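PDB 4KJM: extracellular matrix-binding protein ebh, which probably helps Staphylococcus aureus adhere to host extracellular matrix, as a large adhesin built in part from helical FIVAR and GA-type modules. Local coordinates for residues 61-64 / 65-69; 94-97 / 98-101; 110-113 / 114-117. All blocks are in the same frame, centred on the assembly; numbering follows the deposited sequence.

Interaction 1: residues 61-64 / 65-69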
ATOM      1  N   ALA A  61     -19.024   1.869  -5.958  1.00 32.70           N
ATOM      2  CA  ALA A  61     -17.901   2.831  -5.819  1.00 31.08           C
ATOM      3  C   ALA A  61     -16.729   2.217  -5.059  1.00 30.46           C
ATOM      4  O   ALA A  61     -15.562   2.436  -5.401  1.00 31.71           O
ATOM      5  CB  ALA A  61     -18.381   4.059  -5.121  1.00 31.39           C
ATOM      6  N   LEU A  62     -17.041   1.493  -3.990  1.00 31.54           N
ATOM      7  CA  LEU A  62     -16.033   0.847  -3.160  1.00 31.15           C
ATOM      8  C   LEU A  62     -15.265  -0.223  -3.926  1.00 31.19           C
ATOM      9  O   LEU A  62     -14.028  -0.233  -3.898  1.00 31.65           O
ATOM     10  CB  LEU A  62     -16.680   0.255  -1.936  1.00 34.16           C
ATOM     11  CG  LEU A  62     -15.868  -0.570  -0.973  1.00 36.63           C
ATOM     12  CD1 LEU A  62     -14.624   0.129  -0.525  1.00 37.78           C
ATOM     13  CD2 LEU A  62     -16.770  -0.876   0.228  1.00 42.28           C
ATOM     14  N   ASN A  63     -15.999  -1.076  -4.623  1.00 32.63           N
ATOM     15  CA  ASN A  63     -15.457  -2.103  -5.435  1.00 36.42           C
ATOM     16  C   ASN A  63     -14.548  -1.494  -6.483  1.00 34.23           C
ATOM     17  O   ASN A  63     -13.469  -1.982  -6.704  1.00 32.49           O
ATOM     18  CB  ASN A  63     -16.629  -2.788  -6.131  1.00 42.86           C
ATOM     19  CG  ASN A  63     -16.248  -4.042  -6.841  1.00 50.73           C
ATOM     20  OD1 ASN A  63     -15.545  -4.889  -6.287  1.00 52.66           O
ATOM     21  ND2 ASN A  63     -16.822  -4.246  -8.040  1.00 55.51           N
ATOM     22  N   ASN A  64     -14.970  -0.410  -7.107  1.00 33.62           N
ATOM     23  CA  ASN A  64     -14.188   0.220  -8.165  1.00 33.32           C
ATOM     24  C   ASN A  64     -12.885   0.806  -7.660  1.00 30.37           C
ATOM     25  O   ASN A  64     -11.859   0.687  -8.292  1.00 29.86           O
ATOM     26  CB  ASN A  64     -15.013   1.303  -8.851  1.00 34.97           C
ATOM     27  CG  ASN A  64     -16.123   0.702  -9.712  1.00 38.38           C
ATOM     28  OD1 ASN A  64     -16.107  -0.481  -9.992  1.00 38.72           O
ATOM     29  ND2 ASN A  64     -17.066   1.534 -10.141  1.00 38.62           N
ATOM     30  N   VAL A  65     -12.896   1.375  -6.477  1.00 28.56           N
ATOM     31  CA  VAL A  65     -11.653   1.806  -5.869  1.00 30.35           C
ATOM     32  C   VAL A  65     -10.755   0.611  -5.521  1.00 30.61           C
ATOM     33  O   VAL A  65      -9.571   0.655  -5.817  1.00 32.16           O
ATOM     34  CB  VAL A  65     -11.841   2.602  -4.528  1.00 32.55           C
ATOM     35  CG1 VAL A  65     -10.475   3.000  -3.943  1.00 32.41           C
ATOM     36  CG2 VAL A  65     -12.624   3.883  -4.787  1.00 34.71           C
ATOM     37  N   ASN A  66     -11.290  -0.428  -4.874  1.00 30.15           N
ATOM     38  CA  ASN A  66     -10.441  -1.531  -4.465  1.00 31.01           C
ATOM     39  C   ASN A  66      -9.804  -2.229  -5.680  1.00 30.78           C
ATOM     40  O   ASN A  66      -8.633  -2.528  -5.680  1.00 32.37           O
ATOM     41  CB  ASN A  66     -11.217  -2.521  -3.589  1.00 34.07           C
ATOM     42  CG  ASN A  66     -11.555  -1.928  -2.195  1.00 37.15           C
ATOM     43  OD1 ASN A  66     -10.940  -1.026  -1.747  1.00 40.26           O
ATOM     44  ND2 ASN A  66     -12.536  -2.440  -1.570  1.00 40.91           N
ATOM     45  N   ASN A  67     -10.612  -2.468  -6.712  1.00 31.98           N
ATOM     46  CA  ASN A  67     -10.149  -3.100  -7.933  1.00 33.23           C
ATOM     47  C   ASN A  67      -9.115  -2.236  -8.619  1.00 31.88           C
ATOM     48  O   ASN A  67      -8.075  -2.759  -9.087  1.00 31.35           O
ATOM     49  CB  ASN A  67     -11.357  -3.358  -8.860  1.00 36.51           C
ATOM     50  CG  ASN A  67     -12.210  -4.499  -8.352  1.00 40.80           C
ATOM     51  OD1 ASN A  67     -11.739  -5.296  -7.546  1.00 43.24           O
ATOM     52  ND2 ASN A  67     -13.434  -4.612  -8.825  1.00 42.56           N
ATOM     53  N   ALA A  68      -9.336  -0.915  -8.666  1.00 30.17           N
ATOM     54  CA  ALA A  68      -8.337  -0.043  -9.327  1.00 29.07           C
ATOM     55  C   ALA A  68      -7.050  -0.035  -8.555  1.00 27.95           C
ATOM     56  O   ALA A  68      -5.934  -0.014  -9.126  1.00 28.55           O
ATOM     57  CB  ALA A  68      -8.831   1.376  -9.534  1.00 30.30           C
ATOM     58  N   LYS A  69      -7.161   0.036  -7.242  1.00 28.16           N
ATOM     59  CA  LYS A  69      -5.988   0.057  -6.419  1.00 27.36           C
ATOM     60  C   LYS A  69      -5.158  -1.254  -6.559  1.00 28.03           C
ATOM     61  O   LYS A  69      -3.932  -1.229  -6.677  1.00 26.38           O
ATOM     62  CB  LYS A  69      -6.339   0.335  -4.958  1.00 30.35           C
ATOM     63  CG  LYS A  69      -5.086   0.585  -4.134  1.00 33.64           C
ATOM     64  CD  LYS A  69      -5.428   0.764  -2.665  1.00 38.83           C
ATOM     65  CE  LYS A  69      -4.177   1.083  -1.871  1.00 43.85           C
ATOM     66  NZ  LYS A  69      -4.605   1.517  -0.508  1.00 54.27           N
TER
HETATM   67  O   HOH W   1     -14.260  -2.217 -10.955  1.00 44.29           O
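Asn63 and Asn67, one helical turn apart on helix 55-71, are brought together by different first torsions: Asn63 places CG anti to its backbone N (chi1 -170°), carrying its amide outward, with OD1 on the side of the next turn, while Asn67 places CG anti to its own carbonyl carbon (chi1 -73°), leaning back toward the preceding turn. The two amides meet at an oblique crossing with their planes 71° apart, and Asn63 OD1 lies 3.3 Å from Asn67 ND2. Asn67 ND2 has another neighbour in a water, which donates to Asn64 OD1 at 2.7 Å and accepts a weak, longer bond from the Asn67 amide. That water ties Asn64 to Asn67 across the exposed face of the helix.

One position back, Leu62 and Asn66 repeat the pattern with an apolar partner. The Leu62 branch runs forward, and its methyl CD1 rests 3.5 Å from Asn66 ND2. Beneath these side chains the backbone ladder is regular: Asn66 N donates to Leu62 O at 2.9 Å, in the carbonyl plane, and Asn67 N donates to Asn63 O over the same distance, almost straight.

Helix 55-71 belongs to the FIVAR-type helical bundle, and the chemistry divides by face. Ala61 and Val65 are buried, with Val65 against Ala37 and Ala41 of helix 28-44 and Ala10 of helix 2-11; Leu62 reaches Leu7 of the latter. Val65 CG2 also lies back over the previous turn, 3.3 Å from Ala61 O, whose carbonyl accepts from Val65 N. Asn63, Asn64, Asn66 and Asn67 make up an exposed polar face. Further along, Lys69, its chain extended, forms a salt bridge with Asp13.

Interaction 2: residues 94-97 / 98-101. With ZN (zinc ion), chain M.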
ATOM      1  N   ASP A  94      31.201  -6.616 -24.728  1.00 57.76           N
ATOM      2  CA  ASP A  94      32.408  -5.815 -24.679  1.00 57.80           C
ATOM      3  C   ASP A  94      32.739  -5.288 -23.290  1.00 56.84           C
ATOM      4  O   ASP A  94      33.864  -4.829 -23.055  1.00 56.51           O
ATOM      5  CB  ASP A  94      32.320  -4.676 -25.686  1.00 60.08           C
ATOM      6  CG  ASP A  94      32.409  -5.165 -27.137  1.00 65.18           C
ATOM      7  OD1 ASP A  94      32.536  -6.384 -27.366  1.00 74.19           O
ATOM      8  OD2 ASP A  94      32.391  -4.324 -28.061  1.00 72.15           O
ATOM      9  N   LEU A  95      31.783  -5.378 -22.368  1.00 52.38           N
ATOM     10  CA  LEU A  95      31.994  -4.901 -20.998  1.00 50.62           C
ATOM     11  C   LEU A  95      32.826  -5.886 -20.217  1.00 52.13           C
ATOM     12  O   LEU A  95      32.680  -7.084 -20.390  1.00 51.03           O
ATOM     13  CB  LEU A  95      30.658  -4.671 -20.291  1.00 48.98           C
ATOM     14  CG  LEU A  95      29.708  -3.698 -21.004  1.00 47.78           C
ATOM     15  CD1 LEU A  95      28.444  -3.496 -20.165  1.00 46.82           C
ATOM     16  CD2 LEU A  95      30.368  -2.356 -21.237  1.00 47.69           C
ATOM     17  N   ASN A  96      33.738  -5.394 -19.387  1.00 52.16           N
ATOM     18  CA  ASN A  96      34.487  -6.300 -18.552  1.00 54.91           C
ATOM     19  C   ASN A  96      33.658  -6.593 -17.311  1.00 55.04           C
ATOM     20  O   ASN A  96      32.598  -5.998 -17.089  1.00 51.69           O
ATOM     21  CB  ASN A  96      35.893  -5.766 -18.221  1.00 57.38           C
ATOM     22  CG  ASN A  96      35.866  -4.511 -17.373  1.00 54.45           C
ATOM     23  OD1 ASN A  96      35.014  -4.337 -16.531  1.00 51.63           O
ATOM     24  ND2 ASN A  96      36.827  -3.654 -17.578  1.00 56.85           N
ATOM     25  N   GLN A  97      34.121  -7.551 -16.528  1.00 58.26           N
ATOM     26  CA  GLN A  97      33.379  -8.023 -15.380  1.00 59.36           C
ATOM     27  C   GLN A  97      33.111  -6.938 -14.353  1.00 54.78           C
ATOM     28  O   GLN A  97      32.039  -6.903 -13.721  1.00 52.63           O
ATOM     29  CB  GLN A  97      34.156  -9.156 -14.726  1.00 66.94           C
ATOM     30  CG  GLN A  97      33.470  -9.747 -13.521  1.00 70.58           C
ATOM     31  CD  GLN A  97      32.138 -10.386 -13.880  1.00 75.41           C
ATOM     32  OE1 GLN A  97      31.883 -10.777 -15.041  1.00 76.47           O
ATOM     33  NE2 GLN A  97      31.266 -10.501 -12.876  1.00 78.23           N
ATOM     34  N   LYS A  98      34.103  -6.088 -14.138  1.00 53.69           N
ATOM     35  CA  LYS A  98      33.987  -4.944 -13.213  1.00 51.49           C
ATOM     36  C   LYS A  98      32.857  -3.980 -13.611  1.00 47.47           C
ATOM     37  O   LYS A  98      32.029  -3.589 -12.782  1.00 43.66           O
ATOM     38  CB  LYS A  98      35.316  -4.201 -13.222  1.00 55.62           C
ATOM     39  CG  LYS A  98      35.545  -3.302 -12.029  1.00 58.54           C
ATOM     40  CD  LYS A  98      36.678  -2.327 -12.309  1.00 60.58           C
ATOM     41  CE  LYS A  98      36.897  -1.340 -11.165  1.00 62.98           C
ATOM     42  NZ  LYS A  98      38.221  -0.669 -11.242  1.00 68.19           N
ATOM     43  N   GLN A  99      32.817  -3.628 -14.884  1.00 45.95           N
ATOM     44  CA  GLN A  99      31.746  -2.784 -15.400  1.00 43.47           C
ATOM     45  C   GLN A  99      30.382  -3.456 -15.282  1.00 43.22           C
ATOM     46  O   GLN A  99      29.419  -2.832 -14.857  1.00 41.97           O
ATOM     47  CB  GLN A  99      31.996  -2.424 -16.861  1.00 45.08           C
ATOM     48  CG  GLN A  99      33.226  -1.573 -17.068  1.00 44.36           C
ATOM     49  CD  GLN A  99      33.744  -1.558 -18.481  1.00 46.96           C
ATOM     50  OE1 GLN A  99      33.703  -2.565 -19.209  1.00 45.34           O
ATOM     51  NE2 GLN A  99      34.255  -0.384 -18.892  1.00 45.49           N
ATOM     52  N   LYS A 100      30.287  -4.713 -15.696  1.00 43.52           N
ATOM     53  CA  LYS A 100      29.033  -5.437 -15.561  1.00 43.82           C
ATOM     54  C   LYS A 100      28.528  -5.469 -14.109  1.00 41.10           C
ATOM     55  O   LYS A 100      27.372  -5.164 -13.847  1.00 39.44           O
ATOM     56  CB  LYS A 100      29.172  -6.868 -16.092  1.00 46.10           C
ATOM     57  CG  LYS A 100      29.219  -7.000 -17.597  1.00 51.58           C
ATOM     58  CD  LYS A 100      29.464  -8.469 -17.957  1.00 58.09           C
ATOM     59  CE  LYS A 100      29.816  -8.670 -19.421  1.00 63.64           C
ATOM     60  NZ  LYS A 100      28.637  -9.008 -20.250  1.00 64.94           N
ATOM     61  N   ASP A 101      29.409  -5.797 -13.176  1.00 43.62           N
ATOM     62  CA  ASP A 101      29.089  -5.804 -11.760  1.00 43.39           C
ATOM     63  C   ASP A 101      28.569  -4.451 -11.268  1.00 40.67           C
ATOM     64  O   ASP A 101      27.580  -4.368 -10.534  1.00 38.62           O
ATOM     65  CB  ASP A 101      30.322  -6.211 -10.947  1.00 48.95           C
ATOM     66  CG  ASP A 101      30.629  -7.685 -11.056  1.00 54.14           C
ATOM     67  OD1 ASP A 101      29.746  -8.422 -11.557  1.00 55.57           O
ATOM     68  OD2 ASP A 101      31.752  -8.134 -10.656  1.00 61.54           O
TER
HETATM   69 ZN    ZN M 211      32.418  -5.710 -29.817  1.00 81.90          ZN
HETATM   70  O   HOH W   2      31.219  -4.172 -30.267  1.00 64.71           O
HETATM   71  O   HOH W   3      31.458  -7.268 -30.615  1.00 68.45           O
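Asn96 OD1 takes the backbone N-H of Gln99 in a 2.8 Å bond that is nearly straight, the donor arriving almost in line with the side-chain carbonyl. This is possible because Asn96 holds CG between its backbone N and carbonyl carbon (chi1 65°), which turns the amide over the first turn of helix 97-108. In return the Gln99 chain runs back toward the loop, and OE1 accepts from Asn96 N, also at 2.8 Å, from a donor tilted slightly out of the amide plane. The two side chains cross at about a right angle, although their amide planes are only 30° apart. Together the reciprocal bonds help to fix the rotation of both amides and satisfy N-H groups at the start of the helix.

Asn96 O accepts from Lys100 N, and Gln97 O from Asp101 N. On the outer face Gln97 bends at chi2, and NE2 makes a weak bond to Asp101 OD2 at 3.3 Å; Asp101 OD1 is closer to Gln97 NE2, at 2.9 Å, but badly aligned for a bond. Amide and carboxylate planes stand 79° apart.

Leu95 turns inward, its CB packing against Lys100 CG at 3.8 Å and its side chain reaching Leu126 and Asn127 of helix 113-127. The Lys100 chain runs back past Leu95 O and gives NZ to the carbonyl oxygens of Ala92 and Ile89, tying the new helix to the last turn of helix 74-90 and the loop after it. At the outer tip, Asp94 binds a zinc ion through OD2 at 2.2 Å and OD1 at 2.5 Å, alongside two waters.

Asn96 as N-cap and Gln99 three residues on make a classic capping box, starting a helix of the GA-type three-helix module.

Interaction 3: residues 110-113 / 114-117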
ATOM      1  N   ALA A 110      17.771   0.062  -8.258  1.00 28.67           N
ATOM      2  CA  ALA A 110      16.917   1.114  -8.858  1.00 26.90           C
ATOM      3  C   ALA A 110      15.648   1.208  -8.022  1.00 27.03           C
ATOM      4  O   ALA A 110      15.005   0.181  -7.699  1.00 24.34           O
ATOM      5  CB  ALA A 110      16.551   0.780 -10.286  1.00 26.28           C
ATOM      6  N   GLN A 111      15.321   2.416  -7.604  1.00 24.48           N
ATOM      7  CA  GLN A 111      14.116   2.635  -6.810  1.00 24.33           C
ATOM      8  C   GLN A 111      12.873   2.981  -7.648  1.00 22.94           C
ATOM      9  O   GLN A 111      11.724   3.044  -7.121  1.00 20.38           O
ATOM     10  CB  GLN A 111      14.403   3.768  -5.776  1.00 27.61           C
ATOM     11  CG  GLN A 111      15.682   3.582  -4.994  1.00 32.06           C
ATOM     12  CD  GLN A 111      16.933   4.247  -5.615  1.00 34.79           C
ATOM     13  OE1 GLN A 111      17.031   4.451  -6.846  1.00 30.82           O
ATOM     14  NE2 GLN A 111      17.935   4.566  -4.737  1.00 37.13           N
ATOM     15  N   ARG A 112      13.127   3.387  -8.890  1.00 23.10           N
ATOM     16  CA  ARG A 112      12.088   3.783  -9.852  1.00 24.29           C
ATOM     17  C   ARG A 112      12.354   3.137 -11.165  1.00 23.28           C
ATOM     18  O   ARG A 112      13.517   2.839 -11.504  1.00 25.12           O
ATOM     19  CB  ARG A 112      11.991   5.309 -10.056  1.00 25.10           C
ATOM     20  CG  ARG A 112      11.523   6.167  -8.876  1.00 25.65           C
ATOM     21  CD  ARG A 112      10.140   5.835  -8.335  1.00 26.86           C
ATOM     22  NE  ARG A 112       9.163   6.127  -9.379  1.00 25.42           N
ATOM     23  CZ  ARG A 112       8.649   7.302  -9.657  1.00 28.56           C
ATOM     24  NH1 ARG A 112       8.990   8.374  -8.941  1.00 27.38           N
ATOM     25  NH2 ARG A 112       7.841   7.419 -10.722  1.00 30.18           N
ATOM     26  N   VAL A 113      11.297   2.901 -11.944  1.00 23.40           N
ATOM     27  CA  VAL A 113      11.436   2.309 -13.279  1.00 24.88           C
ATOM     28  C   VAL A 113      12.469   3.112 -14.165  1.00 26.34           C
ATOM     29  O   VAL A 113      13.340   2.518 -14.825  1.00 25.76           O
ATOM     30  CB  VAL A 113      10.101   2.177 -14.006  1.00 25.93           C
ATOM     31  CG1 VAL A 113      10.273   1.940 -15.518  1.00 27.91           C
ATOM     32  CG2 VAL A 113       9.233   1.112 -13.394  1.00 25.66           C
ATOM     33  N   SER A 114      12.418   4.424 -14.104  1.00 24.39           N
ATOM     34  CA  SER A 114      13.326   5.276 -14.904  1.00 26.53           C
ATOM     35  C   SER A 114      14.787   5.045 -14.576  1.00 25.91           C
ATOM     36  O   SER A 114      15.616   5.083 -15.471  1.00 26.73           O
ATOM     37  CB  SER A 114      13.011   6.761 -14.726  1.00 28.20           C
ATOM     38  OG  SER A 114      13.247   7.141 -13.394  1.00 28.32           O
ATOM     39  N   ASN A 115      15.098   4.778 -13.310  1.00 25.48           N
ATOM     40  CA  ASN A 115      16.470   4.498 -12.917  1.00 26.20           C
ATOM     41  C   ASN A 115      16.962   3.197 -13.562  1.00 25.95           C
ATOM     42  O   ASN A 115      18.106   3.129 -14.075  1.00 27.71           O
ATOM     43  CB  ASN A 115      16.663   4.354 -11.403  1.00 25.28           C
ATOM     44  CG  ASN A 115      16.069   5.495 -10.619  1.00 27.50           C
ATOM     45  OD1 ASN A 115      15.332   5.265  -9.662  1.00 28.00           O
ATOM     46  ND2 ASN A 115      16.410   6.747 -10.995  1.00 26.15           N
ATOM     47  N   ALA A 116      16.156   2.150 -13.533  1.00 25.27           N
ATOM     48  CA  ALA A 116      16.567   0.914 -14.180  1.00 26.13           C
ATOM     49  C   ALA A 116      16.728   1.041 -15.699  1.00 27.95           C
ATOM     50  O   ALA A 116      17.614   0.429 -16.324  1.00 28.72           O
ATOM     51  CB  ALA A 116      15.562  -0.201 -13.824  1.00 27.04           C
ATOM     52  N   GLN A 117      15.809   1.786 -16.326  1.00 29.52           N
ATOM     53  CA  GLN A 117      15.881   2.068 -17.742  1.00 29.16           C
ATOM     54  C   GLN A 117      17.113   2.856 -18.106  1.00 29.46           C
ATOM     55  O   GLN A 117      17.718   2.629 -19.200  1.00 27.99           O
ATOM     56  CB  GLN A 117      14.605   2.771 -18.222  1.00 31.26           C
ATOM     57  CG  GLN A 117      13.370   1.836 -18.077  1.00 33.20           C
ATOM     58  CD  GLN A 117      12.075   2.424 -18.623  1.00 38.39           C
ATOM     59  OE1 GLN A 117      11.855   3.610 -18.569  1.00 39.89           O
ATOM     60  NE2 GLN A 117      11.192   1.574 -19.060  1.00 41.34           N
TER
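The chain leaves the loop after helix 97-108 with Arg112 still extended (phi -134°, psi 152°) and turns into helical geometry at Val113, so Arg112 is the N-cap residue of helix 113-127, the last helix of the GA-type module. Its carbonyl oxygen receives two weak bonds, from Asn115 N at 3.1 Å and from Ala116 N at 3.4 Å. The first full-strength bond of the new helix follows, Gln117 N to Val113 O at 3.0 Å and close to straight.

Asn115 leans back over this start. With CG anti to its carbonyl carbon (chi1 -50°), the amide reaches the loop, and OD1 accepts weakly from Arg112 N at 3.0 Å, the N-H being well off line. The same oxygen sits over Arg112 CB. The arginine itself bends at two places along its chain and leads away, where NH2 forms a salt bridge with Asp25; the other carboxylate oxygen of Asp25 accepts from Val113 N. One acidic side chain thus meets both the guanidinium group and an N-H at the opening of the helix, joining this module to the helix 21-24 region of the FIVAR part.

On the buried side, Ala110 turns its methyl into the first turn, packing against Ala116 CB at 3.8 Å and the CB of Asn115. Ala116 and Val113 in turn touch Ala81 of helix 74-90, with Val113 also on Leu78. Outward from there, the extended Gln117 side chain crosses Val113 obliquely, its amide carbon CD resting 3.6 Å from the methyl CG1.

Along the chain the three contacts come in series. Interaction 1 lies within helix 55-71 of the FIVAR part, while interactions 2 and 3 mark the starts of the successive helices 97-108 and 113-127 of the GA module. The centres of interactions 1 and 2 are 46 Å apart, on opposite sides of the chain's centre; interaction 3 falls between these extremes, 28 Å from interaction 1 and 20 Å from interaction 2. None touches another. They therefore sample an elongated, all-helical pair of modules: a mid-helix face in one, and in the other two helix starts that set where consecutive helices begin, one of them close to the junction.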